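Local structure of bifunctional protein PutA (5UR2) at residues A491-N496 / Q522-I527; N516-D521 / M819-D824. The protein probably couples proline oxidation by a flavin-dependent domain to NAD-dependent oxidation of glutamate gamma-semialdehyde, completing the conversion of proline to glutamate. One frame throughout, in Å; residues are numbered along the deposited sequence.

How the contacts relate
Contacts 1 and 2 illustrate how one beta-hairpin can serve two neighbours: its strand 523-528 pairs with the strand beginning at Val495 in contact 1, while its turn packs on residues 819-824 in contact 2. Their centres lie 14 Å apart, and their segments alternate along the chain. The join is close at the atomic level. Gln522 O and Asn516 N, 2.8 Å apart, probably share a hydrogen bond, and Val524 CG2 packs 3.6 Å from Asn516 CB. Both contacts are structural and lie away from the modified flavin's pocket and from Glu746 and Cys780, the predicted active-site residues of the aldehyde dehydrogenase part.

Contact 1: residues A491-N496 / Q522-I527; sequences ASLPVN and QIVGKI
Residues 493-496 run nearly parallel to 522-526, their end-to-end directions 16° apart, and Val495 joins the two backbones by reaching both neighbours of Gly525. Its N donates to Val524 O at 2.9 Å, and its O accepts from Lys526 N at 3.0 Å. The first of these bonds is almost straight, with 170° at the hydrogen, and CA-H groups of Pro494 and Gly525 add weaker contacts to the same two carbonyls. Before the pairing starts, a cis peptide bond links Leu493 to Pro494. Leu493 CD1 then lies over the face of the Gln522 amide, 3.9 Å from Gln522 CD and almost as near to both polar atoms of that group. The extended Gln522 chain carries the amide there, and a hydrogen bond from Asn516 ND2 to its OE1 restrains the rotation. The other methyl of Leu493, CD2, rests beside Val524 CG1 at 4.1 Å. These residues open the central parallel pair of a four-stranded mixed sheet, in which 504-506 flanks one strand and 511-516 the other. Val524 and Gly525 together face Arg514 of that last strand, a classic beta bulge. Level with the bulge, Val495 points to the sheet face that meets Val672 and Trp675 of helix 671-684. Asn496 and Lys526 share the other face, side by side, with Asn496 OD1 3.9 Å from Lys526 CB. Pro494 flanks the lysine too, its CG 4.1 Å from Lys526 CD, while Pro494 CB lies 3.6 Å from Ile523 O. The lysine chain bends in its outer half, at chi3 140° and again at chi4, and its NZ forms a salt bridge with Asp513 of strand 511-516.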
# COMPACT_ATOMS: atom_id res chain seq x y z
N ALA B 491 -19.05 27.02 -34.92
CA ALA B 491 -18.48 27.73 -36.05
C ALA B 491 -17.19 27.09 -36.54
O ALA B 491 -16.73 27.43 -37.63
CB ALA B 491 -18.27 29.21 -35.71
N SER B 492 -16.57 26.20 -35.77
CA SER B 492 -15.35 25.54 -36.23
C SER B 492 -15.63 24.20 -36.94
O SER B 492 -14.69 23.58 -37.43
CB SER B 492 -14.39 25.30 -35.06
OG SER B 492 -14.72 24.11 -34.35
N LEU B 493 -16.89 23.76 -37.01
CA LEU B 493 -17.21 22.46 -37.60
C LEU B 493 -17.12 22.51 -39.11
O LEU B 493 -17.41 23.54 -39.72
CB LEU B 493 -18.60 21.98 -37.17
CG LEU B 493 -18.88 22.01 -35.67
CD1 LEU B 493 -20.25 21.45 -35.36
CD2 LEU B 493 -17.80 21.31 -34.86
N PRO B 494 -16.69 21.41 -39.74
CA PRO B 494 -16.26 20.19 -39.07
C PRO B 494 -14.79 20.27 -38.67
O PRO B 494 -14.03 20.97 -39.34
CB PRO B 494 -16.50 19.11 -40.13
CG PRO B 494 -16.25 19.83 -41.44
CD PRO B 494 -16.73 21.25 -41.22
N VAL B 495 -14.42 19.58 -37.59
CA VAL B 495 -13.03 19.52 -37.14
C VAL B 495 -12.30 18.42 -37.90
O VAL B 495 -12.73 17.26 -37.89
CB VAL B 495 -12.97 19.29 -35.62
CG1 VAL B 495 -11.53 19.19 -35.16
CG2 VAL B 495 -13.71 20.43 -34.91
N ASN B 496 -11.24 18.79 -38.60
CA ASN B 496 -10.39 17.83 -39.30
C ASN B 496 -9.36 17.28 -38.32
O ASN B 496 -8.53 18.03 -37.81
CB ASN B 496 -9.72 18.48 -40.50
CG ASN B 496 -10.71 18.88 -41.55
OD1 ASN B 496 -11.23 18.03 -42.28
ND2 ASN B 496 -11.01 20.18 -41.63
N GLN B 522 -25.61 17.09 -39.29
CA GLN B 522 -24.47 17.97 -39.09
C GLN B 522 -23.23 17.12 -38.79
O GLN B 522 -23.27 16.26 -37.90
CB GLN B 522 -24.75 18.95 -37.94
CG GLN B 522 -23.62 19.90 -37.60
CD GLN B 522 -23.95 20.88 -36.47
OE1 GLN B 522 -24.13 20.48 -35.31
NE2 GLN B 522 -24.04 22.16 -36.80
N ILE B 523 -22.15 17.34 -39.53
CA ILE B 523 -20.90 16.61 -39.32
C ILE B 523 -20.04 17.37 -38.32
O ILE B 523 -19.73 18.55 -38.53
CB ILE B 523 -20.13 16.42 -40.63
CG1 ILE B 523 -20.96 15.66 -41.67
CG2 ILE B 523 -18.81 15.72 -40.36
CD1 ILE B 523 -20.23 15.47 -42.99
N VAL B 524 -19.65 16.70 -37.24
CA VAL B 524 -18.80 17.34 -36.23
C VAL B 524 -17.32 17.09 -36.51
O VAL B 524 -16.51 18.01 -36.39
CB VAL B 524 -19.20 16.84 -34.81
CG1 VAL B 524 -18.22 17.37 -33.77
CG2 VAL B 524 -20.61 17.30 -34.48
N GLY B 525 -16.96 15.88 -36.89
CA GLY B 525 -15.56 15.55 -37.16
C GLY B 525 -15.39 14.78 -38.45
O GLY B 525 -16.23 13.95 -38.82
N LYS B 526 -14.30 15.08 -39.14
CA LYS B 526 -13.82 14.28 -40.27
C LYS B 526 -12.49 13.67 -39.83
O LYS B 526 -11.49 14.38 -39.71
CB LYS B 526 -13.69 15.13 -41.53
CG LYS B 526 -15.04 15.60 -42.09
CD LYS B 526 -14.89 16.44 -43.35
CE LYS B 526 -15.96 16.13 -44.39
NZ LYS B 526 -16.18 14.67 -44.58
N ILE B 527 -12.48 12.36 -39.58
CA ILE B 527 -11.38 11.69 -38.88
C ILE B 527 -10.53 10.93 -39.88
O ILE B 527 -11.03 10.03 -40.57
CB ILE B 527 -11.89 10.72 -37.81
CG1 ILE B 527 -13.03 11.33 -36.98
CG2 ILE B 527 -10.72 10.20 -36.98
CD1 ILE B 527 -12.67 12.61 -36.28

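Contact 2: residues N516-D521 / M819-D824; sequences NPSQSD and MGPVVD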
# COMPACT_ATOMS: atom_id res chain seq x y z
N ASN B 516 -23.20 14.97 -35.47
CA ASN B 516 -23.73 15.45 -34.21
C ASN B 516 -24.89 14.55 -33.82
O ASN B 516 -25.90 14.51 -34.54
CB ASN B 516 -24.17 16.90 -34.36
CG ASN B 516 -24.73 17.49 -33.08
OD1 ASN B 516 -25.22 16.78 -32.20
ND2 ASN B 516 -24.68 18.81 -32.98
N PRO B 517 -24.78 13.78 -32.73
CA PRO B 517 -25.86 12.83 -32.39
C PRO B 517 -27.16 13.51 -31.98
O PRO B 517 -28.20 12.83 -31.97
CB PRO B 517 -25.26 12.01 -31.25
CG PRO B 517 -24.26 12.95 -30.61
CD PRO B 517 -23.67 13.73 -31.76
N SER B 518 -27.14 14.81 -31.63
CA SER B 518 -28.35 15.60 -31.39
C SER B 518 -28.94 16.18 -32.67
O SER B 518 -30.05 16.73 -32.63
CB SER B 518 -28.07 16.77 -30.45
OG SER B 518 -27.59 16.35 -29.20
N GLN B 519 -28.21 16.13 -33.77
CA GLN B 519 -28.66 16.75 -35.01
C GLN B 519 -27.90 16.07 -36.14
O GLN B 519 -26.88 16.59 -36.60
CB GLN B 519 -28.42 18.26 -34.98
CG GLN B 519 -29.05 18.98 -36.15
CD GLN B 519 -28.68 20.44 -36.22
OE1 GLN B 519 -28.58 21.13 -35.20
NE2 GLN B 519 -28.46 20.93 -37.44
N SER B 520 -28.40 14.91 -36.55
CA SER B 520 -27.57 13.94 -37.26
C SER B 520 -27.26 14.33 -38.69
O SER B 520 -26.53 13.59 -39.36
CB SER B 520 -28.24 12.55 -37.24
OG SER B 520 -29.59 12.62 -37.68
N ASP B 521 -27.78 15.45 -39.21
CA ASP B 521 -27.35 15.90 -40.53
C ASP B 521 -26.16 16.85 -40.47
O ASP B 521 -25.75 17.38 -41.51
CB ASP B 521 -28.51 16.56 -41.29
CG ASP B 521 -29.13 17.71 -40.52
OD1 ASP B 521 -28.57 18.12 -39.47
OD2 ASP B 521 -30.16 18.21 -40.99
N MET B 819 -32.00 14.49 -20.40
CA MET B 819 -31.25 13.58 -21.25
C MET B 819 -31.23 14.10 -22.68
O MET B 819 -32.14 14.81 -23.12
CB MET B 819 -31.80 12.15 -21.18
CG MET B 819 -33.29 12.01 -21.19
SD MET B 819 -33.81 10.29 -20.93
CE MET B 819 -33.45 9.57 -22.53
N GLY B 820 -30.15 13.76 -23.39
CA GLY B 820 -30.04 14.01 -24.81
C GLY B 820 -30.12 12.71 -25.59
O GLY B 820 -30.74 11.75 -25.14
N PRO B 821 -29.46 12.65 -26.74
CA PRO B 821 -29.55 11.46 -27.59
C PRO B 821 -28.56 10.37 -27.17
O PRO B 821 -27.65 10.61 -26.38
CB PRO B 821 -29.20 12.01 -28.98
CG PRO B 821 -28.13 13.06 -28.65
CD PRO B 821 -28.57 13.68 -27.30
N VAL B 822 -28.74 9.16 -27.72
CA VAL B 822 -27.72 8.13 -27.56
C VAL B 822 -26.67 8.33 -28.65
O VAL B 822 -26.81 9.21 -29.51
CB VAL B 822 -28.29 6.70 -27.60
CG1 VAL B 822 -29.16 6.42 -26.36
CG2 VAL B 822 -29.06 6.44 -28.91
N VAL B 823 -25.60 7.53 -28.64
CA VAL B 823 -24.34 7.95 -29.24
C VAL B 823 -24.40 7.95 -30.78
O VAL B 823 -23.92 8.89 -31.41
CB VAL B 823 -23.18 7.08 -28.72
CG1 VAL B 823 -23.32 5.64 -29.17
CG2 VAL B 823 -21.88 7.63 -29.21
N ASP B 824 -25.00 6.93 -31.40
CA ASP B 824 -24.97 6.82 -32.86
C ASP B 824 -26.16 5.99 -33.35
O ASP B 824 -26.94 5.45 -32.56
CB ASP B 824 -23.63 6.26 -33.38
CG ASP B 824 -23.32 4.84 -32.86
OD1 ASP B 824 -24.22 4.14 -32.33
OD2 ASP B 824 -22.14 4.41 -33.00
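Pro517 and Ser518, the central residues of a type I beta turn in the hairpin connection between strands 511-516 and 523-528, press against Pro821 in the loop that leads into helix 825-841. The turn is closed by the backbone bond from Gln519 N to Asn516 O, 2.9 Å long. An Asx turn reinforces it: Ser518 N donates to Asn516 OD1 at 2.8 Å, the donor tilted 28° from the amide's carbonyl plane. Across the contact, Pro821 offers the CB-CG side of its ring to the turn, with CB 3.3 Å from Pro517 O. The two proline rings also touch, Pro517 CB lying 4.0 Å from Pro821 CG. Ser518 meets the same ring farther round, its OG 3.4 Å from Pro821 CG and equally near to CD. With chi1 at -60°, OG stands beside its own backbone N and against the proline ring, while accepting a hydrogen bond from Ala812 N. Pro517 in turn directs CB at two successive carbonyls, 3.6 Å from Val822 O and 3.4 Å from Val823 O. The second of these oxygens also receives Arg514 NH2, from the strand that enters the turn. Where the loop ends, Asp824 occupies the N-cap of helix 825-841, its OD1 bonded to Ala827 N. No hydrogen bond crosses between the two segments. Pro517 O pairs with the backbone of Phe855, and Ser518 OG and Val823 O likewise have outside donors, so the interface itself is van der Waals packing, with perhaps a modest electrostatic gain from weakly polarised C-H groups.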